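Proteinase K (Serratia sp., PDB 2B6N) probably acts as a calcium-binding serine endopeptidase of the subtilase (S8) family, this chain being the protease domain of a longer precursor. Local coordinates at residues P6-D11 with G179-N184; S189-G194 with D198-G203; D174-G179 with P228-V233. One frame throughout, in Å; residues are numbered along the deposited sequence.

Contact 1 (P6-D11 with G179-N184); sequences PTWGID and GSTTSN. With CA (calcium ion), chain C.
The indole of Trp8 lies against the backbone of Thr181, Thr182 and Ser183. This joins two parts of the subtilisin-like fold: the short helix 8-13, which carries a calcium ligand, and the turn that leaves sheet strand 176-181. The CB of Trp8 points toward that turn. A chi1 of 91° lays the six-membered ring against the backbone of the turn. Trp8 CD2, at the start of that ring, lies 3.8 Å from Ser183 CB. Further round, Trp8 CZ3 sits 3.5 Å from Ser183 CA. At the tip, Trp8 CH2 comes to 3.3 Å from the carbonyl carbon Thr182 C. Trp8 CH2 also has Thr181 O in the ring plane, at its edge, 3.6 Å away. Ser183 CB stands over one face of the six-membered ring, 3.8 Å from its centroid and 13° off the normal, so this is a CH-pi contact. The pyrrole side does the polar work: NE1 donates to Ser204 O, with a weaker bond to Ser205 O. This bond helps hold the ring's rotation. Side chains of Leu20, Pro202 and Ile206 also touch the indole. One turn after Trp8 the helix meets the metal. The backbone bond from Asp11 N to Thr7 O closes that first turn. Asp14, Gln15, Asp21 and Asn23 complete the calcium site together with a water. Asp11 grips the ion twice: its carbonyl O and its carboxylate OD1 each lie 2.4 Å from the calcium.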
loop_
_atom_site.group_PDB
_atom_site.type_symbol
_atom_site.label_atom_id
_atom_site.label_comp_id
_atom_site.label_asym_id
_atom_site.label_seq_id
_atom_site.Cartn_x
_atom_site.Cartn_y
_atom_site.Cartn_z
ATOM N N PRO A 6 17.018 8.307 -4.144
ATOM C CA PRO A 6 15.952 7.548 -3.496
ATOM C C PRO A 6 16.099 6.064 -3.801
ATOM O O PRO A 6 16.797 5.689 -4.748
ATOM C CB PRO A 6 14.687 8.123 -4.153
ATOM C CG PRO A 6 15.120 8.436 -5.542
ATOM C CD PRO A 6 16.536 8.987 -5.364
ATOM N N THR A 7 15.455 5.221 -2.999
ATOM C CA THR A 7 15.336 3.811 -3.327
ATOM C C THR A 7 14.551 3.701 -4.649
ATOM O O THR A 7 13.837 4.637 -5.012
ATOM C CB THR A 7 14.700 3.033 -2.157
ATOM O OG1 THR A 7 14.850 1.629 -2.376
ATOM C CG2 THR A 7 13.205 3.426 -1.954
ATOM N N TRP A 8 14.700 2.578 -5.363
ATOM C CA TRP A 8 14.241 2.486 -6.759
ATOM C C TRP A 8 12.740 2.629 -6.943
ATOM O O TRP A 8 12.304 3.234 -7.921
ATOM C CB TRP A 8 14.766 1.222 -7.480
ATOM C CG TRP A 8 13.888 -0.016 -7.404
ATOM C CD1 TRP A 8 14.017 -1.054 -6.512
ATOM C CD2 TRP A 8 12.752 -0.333 -8.225
ATOM N NE1 TRP A 8 13.060 -2.010 -6.757
ATOM C CE2 TRP A 8 12.256 -1.583 -7.785
ATOM C CE3 TRP A 8 12.104 0.319 -9.292
ATOM C CZ2 TRP A 8 11.145 -2.210 -8.384
ATOM C CZ3 TRP A 8 10.983 -0.288 -9.869
ATOM C CH2 TRP A 8 10.523 -1.554 -9.412
ATOM N N GLY A 9 11.958 2.062 -6.020
ATOM C CA GLY A 9 10.495 2.072 -6.148
ATOM C C GLY A 9 9.945 3.475 -6.294
ATOM O O GLY A 9 9.265 3.797 -7.283
ATOM N N ILE A 10 10.228 4.310 -5.292
ATOM C CA ILE A 10 9.771 5.698 -5.321
ATOM C C ILE A 10 10.453 6.490 -6.463
ATOM O O ILE A 10 9.832 7.369 -7.046
ATOM C CB ILE A 10 9.887 6.407 -3.933
ATOM C CG1 ILE A 10 11.348 6.577 -3.504
ATOM C CG2 ILE A 10 9.061 5.654 -2.871
ATOM C CD1 ILE A 10 11.491 7.275 -2.143
ATOM N N ASP A 11 11.707 6.164 -6.783
ATOM C CA ASP A 11 12.385 6.753 -7.974
ATOM C C ASP A 11 11.551 6.533 -9.261
ATOM O O ASP A 11 11.452 7.424 -10.135
ATOM C CB ASP A 11 13.796 6.139 -8.130
ATOM C CG ASP A 11 14.728 6.957 -9.059
ATOM O OD1 ASP A 11 14.295 7.969 -9.662
ATOM O OD2 ASP A 11 15.904 6.560 -9.160
ATOM N N GLY A 179 -0.873 -4.881 -8.673
ATOM C CA GLY A 179 0.143 -5.852 -9.084
ATOM C C GLY A 179 1.545 -5.271 -8.920
ATOM O O GLY A 179 1.706 -4.067 -8.709
ATOM N N SER A 180 2.551 -6.142 -9.019
ATOM C CA SER A 180 3.952 -5.799 -8.732
ATOM C C SER A 180 4.813 -5.767 -9.997
ATOM O O SER A 180 4.665 -6.649 -10.862
ATOM C CB SER A 180 4.532 -6.838 -7.764
ATOM O OG SER A 180 5.910 -6.613 -7.547
ATOM N N THR A 181 5.731 -4.789 -10.088
ATOM C CA THR A 181 6.715 -4.741 -11.174
ATOM C C THR A 181 8.153 -4.743 -10.671
ATOM O O THR A 181 8.405 -4.478 -9.492
ATOM C CB THR A 181 6.555 -3.469 -12.037
ATOM O OG1 THR A 181 6.735 -2.308 -11.209
ATOM C CG2 THR A 181 5.155 -3.417 -12.695
ATOM N N THR A 182 9.083 -5.000 -11.597
ATOM C CA THR A 182 10.520 -4.939 -11.341
ATOM C C THR A 182 11.104 -3.621 -11.856
ATOM O O THR A 182 10.416 -2.832 -12.513
ATOM C CB THR A 182 11.255 -6.082 -12.025
ATOM O OG1 THR A 182 11.313 -5.827 -13.437
ATOM C CG2 THR A 182 10.547 -7.431 -11.768
ATOM N N SER A 183 12.386 -3.399 -11.569
ATOM C CA SER A 183 13.073 -2.165 -11.986
ATOM C C SER A 183 13.291 -2.031 -13.490
ATOM O O SER A 183 13.712 -0.963 -13.942
ATOM C CB SER A 183 14.406 -1.991 -11.227
ATOM O OG SER A 183 15.307 -3.066 -11.504
ATOM N N ASN A 184 13.010 -3.081 -14.269
ATOM C CA ASN A 184 13.044 -2.929 -15.735
ATOM C C ASN A 184 11.641 -2.871 -16.353
ATOM O O ASN A 184 11.487 -2.986 -17.571
ATOM C CB ASN A 184 13.939 -3.973 -16.430
ATOM C CG ASN A 184 13.346 -5.377 -16.433
ATOM O OD1 ASN A 184 12.220 -5.607 -15.983
ATOM N ND2 ASN A 184 14.114 -6.336 -16.948
HETATM CA CA CA C . 12.617 9.444 -10.546
HETATM O O HOH W 1 12.139 11.516 -11.983
#

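Contact 2 (S189-G194 with D198-G203). With SO4 (sulfate ion), chain D.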
loop_
_atom_site.group_PDB
_atom_site.type_symbol
_atom_site.label_atom_id
_atom_site.label_comp_id
_atom_site.label_asym_id
_atom_site.label_seq_id
_atom_site.Cartn_x
_atom_site.Cartn_y
_atom_site.Cartn_z
ATOM N N SER A 189 7.774 -11.830 -11.359
ATOM C CA SER A 189 7.432 -13.226 -11.704
ATOM C C SER A 189 6.313 -13.819 -10.850
ATOM O O SER A 189 5.567 -14.704 -11.312
ATOM C CB SER A 189 8.670 -14.122 -11.622
ATOM O OG SER A 189 9.178 -14.129 -10.297
ATOM N N PHE A 190 6.208 -13.343 -9.602
ATOM C CA PHE A 190 5.239 -13.851 -8.643
ATOM C C PHE A 190 3.912 -13.083 -8.708
ATOM O O PHE A 190 2.960 -13.477 -8.068
ATOM C CB PHE A 190 5.810 -13.721 -7.214
ATOM C CG PHE A 190 6.291 -12.334 -6.901
ATOM C CD1 PHE A 190 5.386 -11.325 -6.620
ATOM C CD2 PHE A 190 7.649 -12.035 -6.944
ATOM C CE1 PHE A 190 5.825 -10.013 -6.369
ATOM C CE2 PHE A 190 8.102 -10.748 -6.691
ATOM C CZ PHE A 190 7.194 -9.735 -6.393
ATOM N N SER A 191 3.861 -11.958 -9.426
ATOM C CA SER A 191 2.677 -11.079 -9.322
ATOM C C SER A 191 1.415 -11.729 -9.891
ATOM O O SER A 191 1.397 -12.206 -11.040
ATOM C CB SER A 191 2.886 -9.719 -10.004
ATOM O OG SER A 191 1.755 -8.867 -9.746
ATOM N N ASN A 192 0.352 -11.724 -9.097
ATOM C CA ASN A 192 -0.958 -12.032 -9.643
ATOM C C ASN A 192 -1.316 -10.967 -10.677
ATOM O O ASN A 192 -0.692 -9.899 -10.726
ATOM C CB ASN A 192 -2.012 -12.113 -8.541
ATOM C CG ASN A 192 -1.871 -13.366 -7.698
ATOM O OD1 ASN A 192 -1.131 -14.289 -8.055
ATOM N ND2 ASN A 192 -2.587 -13.413 -6.581
ATOM N N TYR A 193 -2.326 -11.255 -11.494
ATOM C CA TYR A 193 -2.575 -10.499 -12.709
ATOM C C TYR A 193 -4.064 -10.626 -13.057
ATOM O O TYR A 193 -4.829 -11.334 -12.359
ATOM C CB TYR A 193 -1.676 -11.022 -13.858
ATOM C CG TYR A 193 -1.834 -12.501 -14.125
ATOM C CD1 TYR A 193 -2.933 -12.981 -14.834
ATOM C CD2 TYR A 193 -0.898 -13.427 -13.645
ATOM C CE1 TYR A 193 -3.111 -14.341 -15.070
ATOM C CE2 TYR A 193 -1.062 -14.802 -13.890
ATOM C CZ TYR A 193 -2.179 -15.235 -14.603
ATOM O OH TYR A 193 -2.379 -16.562 -14.855
ATOM N N GLY A 194 -4.471 -9.913 -14.104
ATOM C CA GLY A 194 -5.809 -10.063 -14.681
ATOM C C GLY A 194 -6.767 -8.912 -14.370
ATOM O O GLY A 194 -6.368 -7.855 -13.872
ATOM N N ASP A 198 -6.189 -3.125 -10.701
ATOM C CA ASP A 198 -6.439 -1.745 -11.104
ATOM C C ASP A 198 -5.194 -1.046 -11.650
ATOM O O ASP A 198 -5.295 -0.167 -12.521
ATOM C CB ASP A 198 -7.036 -0.961 -9.927
ATOM C CG ASP A 198 -8.399 -1.477 -9.548
ATOM O OD1 ASP A 198 -9.341 -1.280 -10.360
ATOM O OD2 ASP A 198 -8.531 -2.140 -8.507
ATOM N N ILE A 199 -4.019 -1.452 -11.156
ATOM C CA ILE A 199 -2.777 -0.712 -11.445
ATOM C C ILE A 199 -1.583 -1.601 -11.050
ATOM O O ILE A 199 -1.742 -2.560 -10.279
ATOM C CB ILE A 199 -2.760 0.643 -10.661
ATOM C CG1 ILE A 199 -1.750 1.644 -11.236
ATOM C CG2 ILE A 199 -2.558 0.401 -9.140
ATOM C CD1 ILE A 199 -2.056 3.082 -10.845
ATOM N N TYR A 200 -0.418 -1.287 -11.609
ATOM C CA TYR A 200 0.834 -1.930 -11.254
ATOM C C TYR A 200 1.723 -0.892 -10.543
ATOM O O TYR A 200 1.637 0.319 -10.811
ATOM C CB TYR A 200 1.548 -2.408 -12.515
ATOM C CG TYR A 200 1.220 -3.819 -12.960
ATOM C CD1 TYR A 200 0.396 -4.049 -14.068
ATOM C CD2 TYR A 200 1.757 -4.917 -12.290
ATOM C CE1 TYR A 200 0.089 -5.354 -14.485
ATOM C CE2 TYR A 200 1.469 -6.222 -12.706
ATOM C CZ TYR A 200 0.646 -6.430 -13.807
ATOM O OH TYR A 200 0.396 -7.732 -14.194
ATOM N N ALA A 201 2.580 -1.376 -9.648
ATOM C CA ALA A 201 3.511 -0.514 -8.908
ATOM C C ALA A 201 4.771 -1.330 -8.572
ATOM O O ALA A 201 4.710 -2.567 -8.541
ATOM C CB ALA A 201 2.844 0.016 -7.623
ATOM N N PRO A 202 5.917 -0.651 -8.345
ATOM C CA PRO A 202 7.149 -1.355 -7.941
ATOM C C PRO A 202 6.948 -2.267 -6.751
ATOM O O PRO A 202 6.474 -1.826 -5.686
ATOM C CB PRO A 202 8.091 -0.210 -7.567
ATOM C CG PRO A 202 7.702 0.883 -8.534
ATOM C CD PRO A 202 6.157 0.798 -8.489
ATOM N N GLY A 203 7.333 -3.527 -6.911
ATOM C CA GLY A 203 7.185 -4.489 -5.814
ATOM C C GLY A 203 8.339 -5.448 -5.627
ATOM O O GLY A 203 8.428 -6.082 -4.585
HETATM S S SO4 D . 11.269 -11.111 -9.916
HETATM O O1 SO4 D . 12.659 -11.079 -10.385
HETATM O O2 SO4 D . 10.938 -12.431 -9.379
HETATM O O3 SO4 D . 10.380 -10.858 -11.057
HETATM O O4 SO4 D . 11.145 -10.141 -8.835
#
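The chi1 of Ser191, -174°, sets OG anti to the backbone N and directs it at the Tyr200 ring. The chi1 of Tyr200, -90°, lifts its ring from strand 199-202 to meet it. Ser191 OG lies 4.0 Å from Tyr200 CE2, oblique to the ring. Its proton is used within the loop, in a bond of 2.8 Å from Ser191 OG to Asn192 O. The hydroxyl lies in the plane of that carbonyl, on a lone pair. Ser191 OG also accepts from Ser180 N, so the buried hydroxyl is held twice. At the far end of the same ring, Tyr200 OH packs 3.9 Å from Tyr193 CB; its hydrogen-bond partner is Ala265 O. Phe190 closes the other end: Gly203 O sits at its ring edge, near the plane, 4.3 Å from Phe190 CZ. The Phe190 side chain lies about 8 Å from that of Ser224, predicted catalytic. A sulfate, probably from the crystallisation liquor, is held beside Phe190 by Ser189. Ser189 N donates to sulfate O3 at 2.8 Å, and Ser189 OG to O2 at 2.6 Å. Ser204 OG is a third partner. The two chain pieces run nearly antiparallel, 167° apart, as the loop returns to the edge strand of the central parallel sheet. Strand 199-202 hydrogen-bonds to strand 176-181, its Ile199 and Ala201 pack on helix 223-240, and its Pro202 meets helix 8-13.

Contact 3 (D174-G179 with P228-V233)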
loop_
_atom_site.group_PDB
_atom_site.type_symbol
_atom_site.label_atom_id
_atom_site.label_comp_id
_atom_site.label_asym_id
_atom_site.label_seq_id
_atom_site.Cartn_x
_atom_site.Cartn_y
_atom_site.Cartn_z
ATOM N N ASP A 174 -14.559 -2.846 -4.985
ATOM C CA ASP A 174 -14.200 -1.459 -4.736
ATOM C C ASP A 174 -12.820 -1.265 -4.110
ATOM O O ASP A 174 -12.448 -0.141 -3.777
ATOM C CB ASP A 174 -15.299 -0.738 -3.950
ATOM C CG ASP A 174 -16.539 -0.509 -4.792
ATOM O OD1 ASP A 174 -16.417 -0.418 -6.033
ATOM O OD2 ASP A 174 -17.627 -0.448 -4.222
ATOM N N ALA A 175 -12.081 -2.360 -3.954
ATOM C CA ALA A 175 -10.658 -2.288 -3.597
ATOM C C ALA A 175 -9.874 -1.810 -4.807
ATOM O O ALA A 175 -10.249 -2.113 -5.953
ATOM C CB ALA A 175 -10.144 -3.655 -3.133
ATOM N N ILE A 176 -8.812 -1.041 -4.566
ATOM C CA ILE A 176 -7.809 -0.762 -5.612
ATOM C C ILE A 176 -6.781 -1.881 -5.468
ATOM O O ILE A 176 -6.089 -1.974 -4.440
ATOM C CB ILE A 176 -7.130 0.609 -5.436
ATOM C CG1 ILE A 176 -8.156 1.740 -5.586
ATOM C CG2 ILE A 176 -6.011 0.820 -6.482
ATOM C CD1 ILE A 176 -7.713 3.035 -4.910
ATOM N N THR A 177 -6.700 -2.735 -6.481
ATOM C CA THR A 177 -5.880 -3.965 -6.405
ATOM C C THR A 177 -4.599 -3.777 -7.205
ATOM O O THR A 177 -4.648 -3.396 -8.372
ATOM C CB THR A 177 -6.705 -5.195 -6.868
ATOM O OG1 THR A 177 -7.814 -5.355 -5.962
ATOM C CG2 THR A 177 -5.853 -6.501 -6.883
ATOM N N VAL A 178 -3.462 -4.049 -6.561
ATOM C CA VAL A 178 -2.159 -3.593 -7.066
ATOM C C VAL A 178 -1.254 -4.777 -7.400
ATOM O O VAL A 178 -0.937 -5.593 -6.528
ATOM C CB VAL A 178 -1.475 -2.645 -6.022
ATOM C CG1 VAL A 178 -0.161 -2.070 -6.572
ATOM C CG2 VAL A 178 -2.438 -1.515 -5.597
ATOM N N GLY A 179 -0.873 -4.881 -8.673
ATOM C CA GLY A 179 0.143 -5.852 -9.084
ATOM C C GLY A 179 1.545 -5.271 -8.920
ATOM O O GLY A 179 1.706 -4.067 -8.709
ATOM N N PRO A 228 1.586 -0.411 -0.921
ATOM C CA PRO A 228 1.847 0.860 -0.235
ATOM C C PRO A 228 2.360 2.002 -1.133
ATOM O O PRO A 228 2.191 3.181 -0.783
ATOM C CB PRO A 228 2.910 0.488 0.813
ATOM C CG PRO A 228 3.535 -0.741 0.295
ATOM C CD PRO A 228 2.370 -1.501 -0.316
ATOM N N HIS A 229 2.997 1.681 -2.261
ATOM C CA HIS A 229 3.360 2.782 -3.186
ATOM C C HIS A 229 2.062 3.472 -3.620
ATOM O O HIS A 229 1.977 4.714 -3.655
ATOM C CB HIS A 229 4.132 2.277 -4.424
ATOM C CG HIS A 229 5.548 1.860 -4.153
ATOM N ND1 HIS A 229 5.875 0.608 -3.682
ATOM C CD2 HIS A 229 6.725 2.504 -4.361
ATOM C CE1 HIS A 229 7.196 0.507 -3.578
ATOM N NE2 HIS A 229 7.733 1.650 -3.974
ATOM N N VAL A 230 1.051 2.663 -3.963
ATOM C CA VAL A 230 -0.249 3.187 -4.416
ATOM C C VAL A 230 -1.003 3.898 -3.301
ATOM O O VAL A 230 -1.575 4.976 -3.518
ATOM C CB VAL A 230 -1.116 2.071 -5.089
ATOM C CG1 VAL A 230 -2.484 2.633 -5.587
ATOM C CG2 VAL A 230 -0.354 1.459 -6.268
ATOM N N ALA A 231 -1.007 3.308 -2.103
ATOM C CA ALA A 231 -1.595 3.959 -0.931
ATOM C C ALA A 231 -0.952 5.323 -0.659
ATOM O O ALA A 231 -1.650 6.301 -0.351
ATOM C CB ALA A 231 -1.472 3.045 0.309
ATOM N N GLY A 232 0.374 5.389 -0.806
ATOM C CA GLY A 232 1.113 6.632 -0.615
ATOM C C GLY A 232 0.712 7.692 -1.629
ATOM O O GLY A 232 0.558 8.847 -1.280
ATOM N N VAL A 233 0.516 7.287 -2.886
ATOM C CA VAL A 233 0.080 8.226 -3.935
ATOM C C VAL A 233 -1.363 8.679 -3.713
ATOM O O VAL A 233 -1.678 9.854 -3.889
ATOM C CB VAL A 233 0.317 7.663 -5.362
ATOM C CG1 VAL A 233 -0.305 8.562 -6.454
ATOM C CG2 VAL A 233 1.838 7.497 -5.623
#
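Gly232 N donates to Pro228 O at 2.9 Å, the shorter of two helical bonds here. The other runs from Val233 N to His229 O. Together they shape the turn that carries Val230 against strand 176-181. Val230 meets two side chains of the strand, and its CB points toward them. Val230 CG2 reaches to 3.5 Å from Val178 CG1 and to 3.7 Å from Val178 CG2. With CG1 anti to the backbone N (chi1 -176°) and CG2 beside that N, both methyls of Val178 meet this one methyl. The two valines lie alongside each other, their side chains pointing in opposite senses. This is the three-layer alpha/beta core of the subtilisin fold: helix 223-240, which holds the predicted catalytic Ser224 in its first turn, packs on the parallel sheet. The second methyl of Val230, CG1, lies 4.1 Å from Ile176 CG2, and these two side chains cross obliquely. Leu253 of helix 246-256 and Val154 of strand 152-156 also touch Val230. Between Ile176 and Val178, Thr177 points away from the helix. Its OG1 is hydrogen-bonded to Ala170 O and its N to Asp198 OD2.

In the fold
Residues 6-11 open contact 1 near the N terminus. The chain then builds most of the parallel sheet before strand 176-181 begins. Residues 174-179 open contact 3, and 179-184 close contact 1, so these two contacts cross and share Gly179. Contact 2 follows within the loop that leads to strand 199-202, closing a short loop from 189-194 to 198-203. It is nested inside the loop that 228-233 closes for contact 3. Strand 176-181 links them all: it pairs with strand 199-202 of contact 2 through bonds such as Thr181 N to Ala201 O. Together the contacts tie the calcium-bearing helix 8-13, the sheet edge and helix 223-240, where His229 NE2 packs on Gly9 CA.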